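Local coordinates for nicking enzyme (Staphylococcus aureus, PDB 4HT4), which is a plasmid DNA relaxase, probably nicking one strand to start conjugative resistance transfer, seen here as its N-terminal MobA/MobL-family part bound to DNA, at residues N43-Y48 against N120-N125; I51-N56 against G114-L119; Y66-V71 against L134-G139; I100-E105 against N177-K182. The protein carries 1 engineered substitution. All blocks are in the same frame, centred on the assembly; numbering follows the deposited sequence.

Interaction 1: residues N43-Y48 against N120-N125; sequences NKQCDY and NIHKIN. With NI (nickel (II) ion), chain C.
Gln45 reaches across to His122 and Lys123 with the end of its side chain. Its CG lies between the backbone N and the carbonyl carbon (chi1 66°), and a bend at chi2 brings the amide to them. OE1 accepts a hydrogen bond from Lys123 N at 3.1 Å. The donor comes from the flank of the C=O, tilted a little from the carbonyl plane. NE2 lies 3.4 Å from His122 CB, and the amide and imidazole planes are 61° apart. His122 ND1 binds the nickel(II) ion at 2.0 Å. His130, His132 and two waters complete the site, and His122 NE2 is bonded to Asn25 O. The His-hydrophobic-His pair of strand 130-136, with a third histidine from the neighbouring strand, is as in HUH relaxases.

Cys46 brings its backbone past Ile121. At Asp47 the backbone N donates to Ile121 O at 3.2 Å. The Asp47 carboxylate reaches the backbone of Lys123 and Ile124. Its OD2 takes a weak bond from Ile124 N at 3.4 Å, while Asp47 CB packs on Ile124 CD1.

Tyr48 O receives Ile121 N at 2.9 Å. Tyr48 CB meets Ile121 CD1 at 4.0 Å, with the two side chains crossing at a slant. The ring then leads away, and its OH bonds to Glu50.

The 43-48 loop runs into the outermost strand 48-52, beside strand 117-122. Tyr48 leans on Ile100 and Lys104 of helix 96-108, and Ile124 touches Pro96 of that helix. Strand 130-136 lies along the other edge of strand 117-122, where Ile121 packs on Ala131.

Interaction 2: residues I51-N56 against G114-L119; sequences ILLPNN and GMIVDL
Leu52 sets one methyl, CD1, against two residues of the neighbouring strand. Its CG is beside the backbone N (chi1 -44°), and the turn at chi2 (105°) carries CD1 to 3.8 Å from both Val117 CB and Leu119 CB. The side chain slants across Leu119. Behind it, Leu52 and Val117 are an antiparallel hydrogen-bonded pair. Leu52 N donates to Val117 O at 2.9 Å, and Val117 N returns a bond to Leu52 O at 3.0 Å.

Ile51 and Asp118 form the next pair, non-hydrogen-bonded, on the other face of the sheet. Ile51 CG1 lies 3.9 Å from Asp118 OD1, the two side chains crossing at a slant. That carboxylate is buried but well matched: OD1 pairs with Arg64 and OD2 with Trp68 NE1. Ile51 CG2 also turns to Ile116 and meets its CG2.

Ile116 is shared further. Its CG2 meets Leu53 CD2 at 3.7 Å, and these two side chains run alongside each other with the same heading. Its CG1 touches Pro54 CD at 3.9 Å, where ring and chain cross. Pro54 CB is directed at the other segment, and CD lies 3.5 Å from Met115 O. Here the regular pairing has ended, and the ring touches the backbone carbonyls of Gly114 and Met115.

Strand 48-52 is an edge of the five-stranded antiparallel sheet, and strand 117-122 is its inner neighbour. Leu52 and Val117 pack on Ala107 of helix 96-108, which lies on their face. Ile51 and Ile116 pack on Leu67 of helix 64-74 on the opposite face. Strand 130-136 runs along the far side of strand 117-122.

Interaction 3: residues Y66-V71 against L134-G139; sequences YLWNKV and LCTLRG. With nucleotides of chain B.
Trp68 meets Leu134 with the outer part of its indole. Trp68 CB takes no part, and CG, anti to the carbonyl carbon (chi1 -58°), turns the indole to the strand. On the five-membered ring, NE1 bonds to Asp118 OD2, so one edge of the indole is held by a buried carboxylate. Next comes CZ2, at 3.6 Å from Leu134 CB. CH2 is 3.8 Å from the same Leu134 CB, and Leu134 O lies at the ring edge, in its plane. CZ3, farther round, is 4.4 Å from Thr136 CG2. The faces are held as well. Leu67 CD2 sits over one and Leu134 CD1 over the opposite one, both offset toward the rim. The indole is thus wedged between its own helix and the sheet.

Leu67 and Val71 add looser contacts, both to Thr136 CG2. Thr136 OG1 donates to Arg138 O at 3.2 Å, which ties the strand end to the segment that follows.

Arg138 carries this segment to the DNA. Its chain is extended from CG to NE. NH1 donates to OP1 of DC16 of chain B at 3.0 Å, and NH2 donates to the same OP1 at 3.2 Å. That oxygen lies at the guanidinium edge, in its plane. Glu75 bonds to NE and probably helps to orient the group.

Arg138 thus adds a phosphate contact just past strand 130-136. That strand, on which the helix lies, also carries the nickel-binding His130 and His132. This helix-on-sheet packing belongs to the core of a fold consistent with the HUH relaxases.

Interaction 4: residues I100-E105 against N177-K182; sequences IELAKE and NKHLEK
His179 NE2 donates to Glu105 OE1 at 2.7 Å. The bond is nearly straight, with an N-H...O angle of 170°. OE1 lies in the imidazole plane and is met almost along its C-O axis, though the carboxylate itself is turned 65° from the ring. Glu105 gets there by an extended chain, its CG anti to the backbone N. The other carboxylate oxygen, OE2, forms a long salt bridge with Lys178 NZ at 3.9 Å. One glutamate thus meets two successive residues of the other helix, and its charge would probably favour a protonated His179.

The 100-105 and 177-182 helix segments run nearly antiparallel, their axes at 152° and 10.4 Å apart at closest approach. Helix 96-108 lies on the antiparallel sheet of the relaxase fold. Helix 162-182, late in this N-terminal part of the protein, packs against its outer side.

Between them one face of the imidazole lies against Leu102 CA, which sits over the ring centre, 3.9 Å from the His179 centroid, in a CH-pi contact. Leu102 CD1 reaches His179 CD2 at 3.5 Å, and the two side chains run alongside each other, pointing opposite ways. Leu102 is buried, and Trp172 and Val175 of helix 162-182 also pack on it. Glu101 borders the ring with its backbone O, 3.9 Å from His179 CE1.

How the interactions relate
From the N terminus, the 43-48 segment meets 120-125, and interaction 1 closes a loop of 71 residues. Interaction 2 closes a shorter one within it, as 51-56 pairs with 114-119. Both join the edge strand 48-52 and its approach to strand 117-122. Interaction 3 crosses both, since 66-71 lies inside their loops and 134-139 beyond them. It ties helix 64-74 to strand 130-136, and it meets interaction 2 where Trp68 bonds to Asp118. Interaction 4 crosses the other three and brings helix 162-182 onto helix 96-108. Ile100 and Ala103 of that helix touch Ile121 of interaction 1. Interactions 3 and 4 do not touch.

Interaction 1: residues N43-Y48 against N120-N125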
# COMPACT_ATOMS: atom_id res chain seq x y z
N ASN A 43 4.34 -17.47 -9.42
CA ASN A 43 4.57 -18.68 -8.64
C ASN A 43 4.66 -18.40 -7.14
O ASN A 43 5.05 -19.26 -6.36
CB ASN A 43 5.84 -19.40 -9.13
CG ASN A 43 7.07 -18.52 -9.06
OD1 ASN A 43 7.00 -17.32 -9.31
ND2 ASN A 43 8.21 -19.12 -8.73
N LYS A 44 4.29 -17.18 -6.76
CA LYS A 44 4.28 -16.79 -5.35
C LYS A 44 2.88 -16.93 -4.78
O LYS A 44 1.95 -17.34 -5.48
CB LYS A 44 4.77 -15.35 -5.19
CG LYS A 44 6.22 -15.15 -5.60
CD LYS A 44 7.16 -15.93 -4.70
CE LYS A 44 8.61 -15.67 -5.06
NZ LYS A 44 9.55 -16.39 -4.16
N GLN A 45 2.72 -16.59 -3.50
CA GLN A 45 1.42 -16.73 -2.84
C GLN A 45 0.74 -15.38 -2.61
O GLN A 45 1.39 -14.38 -2.29
CB GLN A 45 1.56 -17.50 -1.53
CG GLN A 45 2.38 -16.79 -0.45
CD GLN A 45 1.52 -15.94 0.47
OE1 GLN A 45 0.29 -16.05 0.47
NE2 GLN A 45 2.17 -15.09 1.25
N CYS A 46 -0.57 -15.36 -2.80
CA CYS A 46 -1.38 -14.16 -2.59
C CYS A 46 -2.84 -14.55 -2.50
O CYS A 46 -3.39 -15.15 -3.42
CB CYS A 46 -1.18 -13.17 -3.74
SG CYS A 46 -2.09 -11.61 -3.54
N ASP A 47 -3.48 -14.21 -1.38
CA ASP A 47 -4.85 -14.64 -1.13
C ASP A 47 -5.89 -13.57 -1.48
O ASP A 47 -7.06 -13.88 -1.68
CB ASP A 47 -5.01 -15.09 0.32
CG ASP A 47 -4.02 -16.18 0.70
OD1 ASP A 47 -4.26 -17.35 0.34
OD2 ASP A 47 -3.00 -15.86 1.35
N TYR A 48 -5.46 -12.31 -1.54
CA TYR A 48 -6.35 -11.23 -1.93
C TYR A 48 -5.59 -10.05 -2.53
O TYR A 48 -4.56 -9.63 -2.00
CB TYR A 48 -7.18 -10.76 -0.73
CG TYR A 48 -8.27 -9.77 -1.09
CD1 TYR A 48 -9.51 -10.21 -1.53
CD2 TYR A 48 -8.05 -8.40 -0.98
CE1 TYR A 48 -10.51 -9.31 -1.85
CE2 TYR A 48 -9.05 -7.50 -1.30
CZ TYR A 48 -10.27 -7.96 -1.74
OH TYR A 48 -11.27 -7.06 -2.06
N ASN A 120 -2.46 -5.99 -1.12
CA ASN A 120 -2.22 -7.42 -1.27
C ASN A 120 -2.08 -8.10 0.08
O ASN A 120 -1.23 -7.72 0.89
CB ASN A 120 -0.98 -7.68 -2.12
CG ASN A 120 -1.03 -6.98 -3.46
OD1 ASN A 120 -0.40 -5.94 -3.66
ND2 ASN A 120 -1.80 -7.53 -4.39
N ILE A 121 -2.90 -9.11 0.32
CA ILE A 121 -2.89 -9.82 1.60
C ILE A 121 -2.16 -11.15 1.50
O ILE A 121 -2.48 -11.99 0.66
CB ILE A 121 -4.31 -10.06 2.12
CG1 ILE A 121 -5.06 -8.73 2.24
CG2 ILE A 121 -4.27 -10.77 3.46
CD1 ILE A 121 -6.47 -8.87 2.75
N HIS A 122 -1.18 -11.35 2.38
CA HIS A 122 -0.38 -12.56 2.39
C HIS A 122 -0.82 -13.55 3.46
O HIS A 122 -1.41 -13.16 4.46
CB HIS A 122 1.09 -12.23 2.62
CG HIS A 122 1.79 -11.67 1.42
ND1 HIS A 122 3.11 -11.28 1.44
CD2 HIS A 122 1.35 -11.44 0.16
CE1 HIS A 122 3.45 -10.84 0.24
NE2 HIS A 122 2.40 -10.92 -0.55
N LYS A 123 -0.49 -14.82 3.22
CA LYS A 123 -0.67 -15.93 4.16
C LYS A 123 -1.77 -15.82 5.21
O LYS A 123 -1.49 -15.78 6.41
CB LYS A 123 0.67 -16.29 4.82
CG LYS A 123 1.44 -15.10 5.39
CD LYS A 123 2.69 -15.55 6.12
CE LYS A 123 3.66 -16.27 5.18
NZ LYS A 123 4.90 -16.68 5.89
N ILE A 124 -3.02 -15.80 4.77
CA ILE A 124 -4.14 -15.95 5.69
C ILE A 124 -4.17 -17.43 6.08
O ILE A 124 -3.50 -18.25 5.45
CB ILE A 124 -5.48 -15.54 5.05
CG1 ILE A 124 -5.29 -14.33 4.13
CG2 ILE A 124 -6.51 -15.23 6.12
CD1 ILE A 124 -6.58 -13.79 3.57
N ASN A 125 -4.93 -17.76 7.12
CA ASN A 125 -4.99 -19.11 7.66
C ASN A 125 -3.63 -19.56 8.21
O ASN A 125 -3.39 -20.76 8.38
CB ASN A 125 -5.50 -20.11 6.62
CG ASN A 125 -6.71 -19.60 5.87
OD1 ASN A 125 -7.54 -18.89 6.43
ND2 ASN A 125 -6.80 -19.95 4.59
NI NI C . 4.55 -10.68 2.71
O HOH W 1 5.98 -10.67 4.06
O HOH W 2 5.57 -10.74 1.03

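Interaction 2: residues I51-N56 against G114-L119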
# COMPACT_ATOMS: atom_id res chain seq x y z
N ILE A 51 -6.86 -2.91 -6.06
CA ILE A 51 -6.35 -1.55 -6.18
C ILE A 51 -7.45 -0.54 -5.86
O ILE A 51 -8.50 -0.52 -6.50
CB ILE A 51 -5.81 -1.26 -7.59
CG1 ILE A 51 -4.62 -2.16 -7.90
CG2 ILE A 51 -5.42 0.20 -7.72
CD1 ILE A 51 -3.96 -1.85 -9.22
N LEU A 52 -7.19 0.29 -4.85
CA LEU A 52 -8.18 1.26 -4.40
C LEU A 52 -7.81 2.67 -4.85
O LEU A 52 -6.67 3.11 -4.67
CB LEU A 52 -8.31 1.19 -2.88
CG LEU A 52 -8.37 -0.23 -2.32
CD1 LEU A 52 -7.05 -0.61 -1.67
CD2 LEU A 52 -9.52 -0.39 -1.35
N LEU A 53 -8.78 3.37 -5.42
CA LEU A 53 -8.54 4.69 -6.00
C LEU A 53 -9.20 5.80 -5.19
O LEU A 53 -10.19 5.57 -4.49
CB LEU A 53 -9.08 4.73 -7.43
CG LEU A 53 -8.61 3.64 -8.39
CD1 LEU A 53 -9.14 3.93 -9.78
CD2 LEU A 53 -7.10 3.54 -8.39
N PRO A 54 -8.65 7.02 -5.29
CA PRO A 54 -9.29 8.20 -4.69
C PRO A 54 -10.52 8.62 -5.48
O PRO A 54 -10.90 7.94 -6.44
CB PRO A 54 -8.20 9.27 -4.77
CG PRO A 54 -7.34 8.84 -5.91
CD PRO A 54 -7.33 7.34 -5.86
N ASN A 55 -11.14 9.73 -5.09
CA ASN A 55 -12.37 10.19 -5.71
C ASN A 55 -12.22 10.55 -7.19
O ASN A 55 -12.91 10.00 -8.04
CB ASN A 55 -12.94 11.39 -4.95
N ASN A 56 -11.31 11.48 -7.48
CA ASN A 56 -11.11 11.95 -8.84
C ASN A 56 -10.07 11.13 -9.60
O ASN A 56 -9.12 11.68 -10.16
CB ASN A 56 -10.70 13.42 -8.85
N GLY A 114 -5.30 11.76 -1.06
CA GLY A 114 -5.87 10.53 -1.58
C GLY A 114 -4.92 9.82 -2.52
O GLY A 114 -4.76 10.21 -3.67
N MSE A 115 -4.29 8.77 -2.01
CA MSE A 115 -3.30 8.02 -2.76
C MSE A 115 -3.95 6.86 -3.50
O MSE A 115 -5.13 6.57 -3.31
CB MSE A 115 -2.23 7.48 -1.81
CG MSE A 115 -2.20 8.20 -0.46
SE MSE A 115 -1.20 7.25 0.91
CE MSE A 115 0.60 7.56 0.24
N ILE A 116 -3.17 6.21 -4.36
CA ILE A 116 -3.61 4.97 -4.98
C ILE A 116 -2.96 3.81 -4.24
O ILE A 116 -1.74 3.76 -4.11
CB ILE A 116 -3.23 4.91 -6.47
CG1 ILE A 116 -3.88 6.06 -7.24
CG2 ILE A 116 -3.63 3.57 -7.06
CD1 ILE A 116 -3.61 6.02 -8.72
N VAL A 117 -3.78 2.89 -3.76
CA VAL A 117 -3.29 1.81 -2.91
C VAL A 117 -3.40 0.44 -3.58
O VAL A 117 -4.48 0.00 -3.95
CB VAL A 117 -4.04 1.77 -1.57
CG1 VAL A 117 -3.45 0.70 -0.67
CG2 VAL A 117 -4.00 3.13 -0.90
N ASP A 118 -2.25 -0.22 -3.73
CA ASP A 118 -2.22 -1.58 -4.24
C ASP A 118 -2.22 -2.55 -3.07
O ASP A 118 -1.16 -2.89 -2.53
CB ASP A 118 -0.98 -1.79 -5.11
CG ASP A 118 -1.10 -3.01 -6.01
OD1 ASP A 118 -1.89 -3.92 -5.69
OD2 ASP A 118 -0.40 -3.05 -7.04
N LEU A 119 -3.41 -3.01 -2.68
CA LEU A 119 -3.55 -3.87 -1.51
C LEU A 119 -3.36 -5.34 -1.85
O LEU A 119 -4.00 -5.87 -2.75
CB LEU A 119 -4.92 -3.67 -0.87
CG LEU A 119 -5.25 -4.59 0.31
CD1 LEU A 119 -4.32 -4.30 1.49
CD2 LEU A 119 -6.70 -4.44 0.72

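Interaction 3: residues Y66-V71 against L134-G139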
# COMPACT_ATOMS: atom_id res chain seq x y z
N TYR A 66 -0.76 -0.98 -15.88
CA TYR A 66 -0.77 0.41 -16.34
C TYR A 66 -0.30 1.35 -15.24
O TYR A 66 0.47 2.28 -15.50
CB TYR A 66 -2.17 0.82 -16.79
CG TYR A 66 -2.33 2.31 -17.04
CD1 TYR A 66 -1.92 2.87 -18.24
CD2 TYR A 66 -2.87 3.15 -16.08
CE1 TYR A 66 -2.06 4.23 -18.48
CE2 TYR A 66 -3.01 4.51 -16.30
CZ TYR A 66 -2.60 5.04 -17.51
OH TYR A 66 -2.74 6.39 -17.74
N LEU A 67 -0.76 1.10 -14.02
CA LEU A 67 -0.49 1.98 -12.89
C LEU A 67 1.00 2.20 -12.64
O LEU A 67 1.47 3.33 -12.67
CB LEU A 67 -1.15 1.42 -11.62
CG LEU A 67 -0.82 2.12 -10.31
CD1 LEU A 67 -1.27 3.57 -10.35
CD2 LEU A 67 -1.45 1.39 -9.14
N TRP A 68 1.73 1.12 -12.41
CA TRP A 68 3.13 1.23 -12.01
C TRP A 68 4.08 1.57 -13.16
O TRP A 68 5.22 1.97 -12.93
CB TRP A 68 3.58 -0.03 -11.27
CG TRP A 68 2.74 -0.29 -10.06
CD1 TRP A 68 1.85 -1.31 -9.88
CD2 TRP A 68 2.68 0.50 -8.87
NE1 TRP A 68 1.26 -1.21 -8.65
CE2 TRP A 68 1.75 -0.10 -8.01
CE3 TRP A 68 3.33 1.67 -8.45
CZ2 TRP A 68 1.45 0.41 -6.75
CZ3 TRP A 68 3.04 2.18 -7.20
CH2 TRP A 68 2.10 1.55 -6.37
N ASN A 69 3.61 1.41 -14.39
CA ASN A 69 4.36 1.90 -15.54
C ASN A 69 4.14 3.40 -15.68
O ASN A 69 5.05 4.14 -16.06
CB ASN A 69 3.94 1.18 -16.82
CG ASN A 69 4.53 -0.21 -16.93
OD1 ASN A 69 5.67 -0.38 -17.34
ND2 ASN A 69 3.74 -1.21 -16.56
N LYS A 70 2.92 3.84 -15.38
CA LYS A 70 2.59 5.26 -15.37
C LYS A 70 3.37 5.95 -14.26
O LYS A 70 3.78 7.10 -14.40
CB LYS A 70 1.09 5.46 -15.18
CG LYS A 70 0.63 6.90 -15.31
CD LYS A 70 0.71 7.37 -16.75
CE LYS A 70 0.14 8.77 -16.90
NZ LYS A 70 0.16 9.24 -18.32
N VAL A 71 3.57 5.24 -13.16
CA VAL A 71 4.34 5.76 -12.04
C VAL A 71 5.82 5.83 -12.40
O VAL A 71 6.47 6.86 -12.18
CB VAL A 71 4.16 4.90 -10.77
CG1 VAL A 71 5.15 5.31 -9.70
CG2 VAL A 71 2.74 5.02 -10.26
N LEU A 134 1.12 -1.03 -1.32
CA LEU A 134 1.91 -0.16 -2.19
C LEU A 134 1.14 1.12 -2.51
O LEU A 134 0.09 1.08 -3.14
CB LEU A 134 2.28 -0.88 -3.48
CG LEU A 134 3.66 -1.52 -3.54
CD1 LEU A 134 3.89 -2.16 -4.90
CD2 LEU A 134 4.73 -0.48 -3.26
N CYS A 135 1.69 2.25 -2.08
CA CYS A 135 1.02 3.53 -2.24
C CYS A 135 1.84 4.49 -3.10
O CYS A 135 3.07 4.51 -3.02
CB CYS A 135 0.77 4.16 -0.87
SG CYS A 135 -0.11 3.09 0.28
N THR A 136 1.16 5.27 -3.92
CA THR A 136 1.82 6.26 -4.77
C THR A 136 2.36 7.41 -3.93
O THR A 136 1.86 7.70 -2.85
CB THR A 136 0.86 6.82 -5.84
OG1 THR A 136 -0.28 7.40 -5.20
CG2 THR A 136 0.41 5.71 -6.77
N LEU A 137 3.41 8.06 -4.43
CA LEU A 137 4.03 9.17 -3.72
C LEU A 137 3.55 10.51 -4.26
O LEU A 137 3.96 11.57 -3.78
CB LEU A 137 5.55 9.08 -3.83
CG LEU A 137 6.23 7.83 -3.27
CD1 LEU A 137 7.72 7.88 -3.52
CD2 LEU A 137 5.95 7.69 -1.79
N ARG A 138 2.68 10.47 -5.26
CA ARG A 138 2.13 11.68 -5.86
C ARG A 138 0.61 11.59 -5.96
O ARG A 138 0.04 10.50 -5.93
CB ARG A 138 2.73 11.90 -7.25
CG ARG A 138 4.25 12.00 -7.28
CD ARG A 138 4.77 11.92 -8.71
NE ARG A 138 6.23 11.91 -8.77
CZ ARG A 138 6.97 12.95 -9.14
NH1 ARG A 138 6.39 14.09 -9.49
NH2 ARG A 138 8.29 12.85 -9.16
N GLY A 139 -0.03 12.74 -6.08
CA GLY A 139 -1.47 12.80 -6.24
C GLY A 139 -1.86 13.02 -7.69
O GLY A 139 -1.00 13.24 -8.54
P DC B 16 9.41 16.48 -8.77
OP1 DC B 16 8.68 15.90 -9.92
OP2 DC B 16 8.66 17.11 -7.66
O5' DC B 16 10.35 15.35 -8.15
C5' DC B 16 11.03 15.59 -6.93
C4' DC B 16 12.36 14.87 -6.88
O4' DC B 16 13.42 15.85 -6.85
C3' DC B 16 12.53 13.97 -5.65
O3' DC B 16 12.77 12.62 -6.05
C2' DC B 16 13.72 14.54 -4.88
C1' DC B 16 14.33 15.59 -5.80
N1 DC B 16 14.63 16.87 -5.09
C2 DC B 16 15.89 17.07 -4.52
O2 DC B 16 16.74 16.18 -4.61
N3 DC B 16 16.14 18.23 -3.87
C4 DC B 16 15.19 19.17 -3.79
N4 DC B 16 15.49 20.30 -3.15
C5 DC B 16 13.90 18.98 -4.37
C6 DC B 16 13.67 17.83 -5.01

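Interaction 4: residues I100-E105 against N177-K182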
# COMPACT_ATOMS: atom_id res chain seq x y z
N ILE A 100 -10.11 -9.49 5.45
CA ILE A 100 -10.10 -8.69 4.24
C ILE A 100 -10.73 -7.33 4.48
O ILE A 100 -10.15 -6.29 4.15
CB ILE A 100 -10.85 -9.39 3.09
CG1 ILE A 100 -10.07 -10.63 2.64
CG2 ILE A 100 -11.05 -8.45 1.92
CD1 ILE A 100 -10.79 -11.45 1.60
N GLU A 101 -11.92 -7.33 5.07
CA GLU A 101 -12.66 -6.10 5.33
C GLU A 101 -11.89 -5.15 6.24
O GLU A 101 -11.99 -3.93 6.10
CB GLU A 101 -14.04 -6.41 5.92
CG GLU A 101 -14.93 -7.24 5.02
CD GLU A 101 -15.39 -6.49 3.78
OE1 GLU A 101 -15.79 -7.16 2.80
OE2 GLU A 101 -15.36 -5.24 3.79
N LEU A 102 -11.12 -5.72 7.16
CA LEU A 102 -10.29 -4.93 8.06
C LEU A 102 -9.20 -4.20 7.29
O LEU A 102 -9.04 -2.99 7.41
CB LEU A 102 -9.67 -5.82 9.14
CG LEU A 102 -8.60 -5.17 10.01
CD1 LEU A 102 -9.16 -3.97 10.75
CD2 LEU A 102 -8.02 -6.19 10.99
N ALA A 103 -8.45 -4.95 6.49
CA ALA A 103 -7.36 -4.39 5.70
C ALA A 103 -7.90 -3.47 4.61
O ALA A 103 -7.25 -2.50 4.23
CB ALA A 103 -6.51 -5.49 5.10
N LYS A 104 -9.09 -3.79 4.10
CA LYS A 104 -9.71 -2.98 3.06
C LYS A 104 -10.08 -1.60 3.58
O LYS A 104 -9.93 -0.60 2.87
CB LYS A 104 -10.94 -3.68 2.49
CG LYS A 104 -11.66 -2.87 1.42
CD LYS A 104 -12.98 -3.49 1.01
CE LYS A 104 -12.79 -4.61 -0.00
NZ LYS A 104 -14.09 -5.07 -0.55
N GLU A 105 -10.57 -1.54 4.81
CA GLU A 105 -11.01 -0.27 5.39
C GLU A 105 -9.85 0.70 5.63
O GLU A 105 -9.95 1.88 5.30
CB GLU A 105 -11.77 -0.50 6.70
CG GLU A 105 -12.22 0.80 7.36
CD GLU A 105 -13.13 0.57 8.55
OE1 GLU A 105 -13.50 -0.59 8.80
OE2 GLU A 105 -13.47 1.56 9.23
N ASN A 177 -8.72 -2.38 16.39
CA ASN A 177 -9.46 -2.57 17.64
C ASN A 177 -10.97 -2.55 17.42
O ASN A 177 -11.71 -3.25 18.10
CB ASN A 177 -9.06 -1.52 18.68
CG ASN A 177 -7.68 -1.78 19.26
OD1 ASN A 177 -7.22 -2.92 19.33
ND2 ASN A 177 -7.02 -0.71 19.68
N LYS A 178 -11.41 -1.73 16.47
CA LYS A 178 -12.82 -1.63 16.14
C LYS A 178 -13.34 -2.94 15.57
O LYS A 178 -14.41 -3.42 15.97
CB LYS A 178 -13.05 -0.50 15.13
CG LYS A 178 -14.48 -0.39 14.63
CD LYS A 178 -14.60 0.71 13.59
CE LYS A 178 -16.01 0.78 13.03
NZ LYS A 178 -16.13 1.85 12.00
N HIS A 179 -12.58 -3.53 14.65
CA HIS A 179 -12.96 -4.81 14.05
C HIS A 179 -12.83 -5.96 15.04
O HIS A 179 -13.55 -6.95 14.95
CB HIS A 179 -12.13 -5.08 12.80
CG HIS A 179 -12.63 -4.38 11.58
ND1 HIS A 179 -13.35 -5.02 10.59
CD2 HIS A 179 -12.54 -3.08 11.19
CE1 HIS A 179 -13.66 -4.15 9.64
NE2 HIS A 179 -13.18 -2.97 9.99
N LEU A 180 -11.90 -5.82 15.98
CA LEU A 180 -11.72 -6.82 17.02
C LEU A 180 -12.93 -6.86 17.95
O LEU A 180 -13.33 -7.92 18.43
CB LEU A 180 -10.44 -6.56 17.82
CG LEU A 180 -9.12 -6.96 17.17
CD1 LEU A 180 -7.95 -6.54 18.04
CD2 LEU A 180 -9.09 -8.46 16.93
N GLU A 181 -13.51 -5.69 18.19
CA GLU A 181 -14.70 -5.59 19.03
C GLU A 181 -15.94 -6.04 18.27
O GLU A 181 -16.82 -6.70 18.83
CB GLU A 181 -14.89 -4.15 19.52
CG GLU A 181 -16.20 -3.91 20.23
CD GLU A 181 -16.30 -2.50 20.78
OE1 GLU A 181 -15.25 -1.87 20.99
OE2 GLU A 181 -17.44 -2.03 21.00
N LYS A 182 -16.00 -5.70 16.99
CA LYS A 182 -17.17 -6.00 16.16
C LYS A 182 -17.37 -7.50 15.98
O LYS A 182 -18.51 -7.98 15.97
CB LYS A 182 -17.04 -5.32 14.79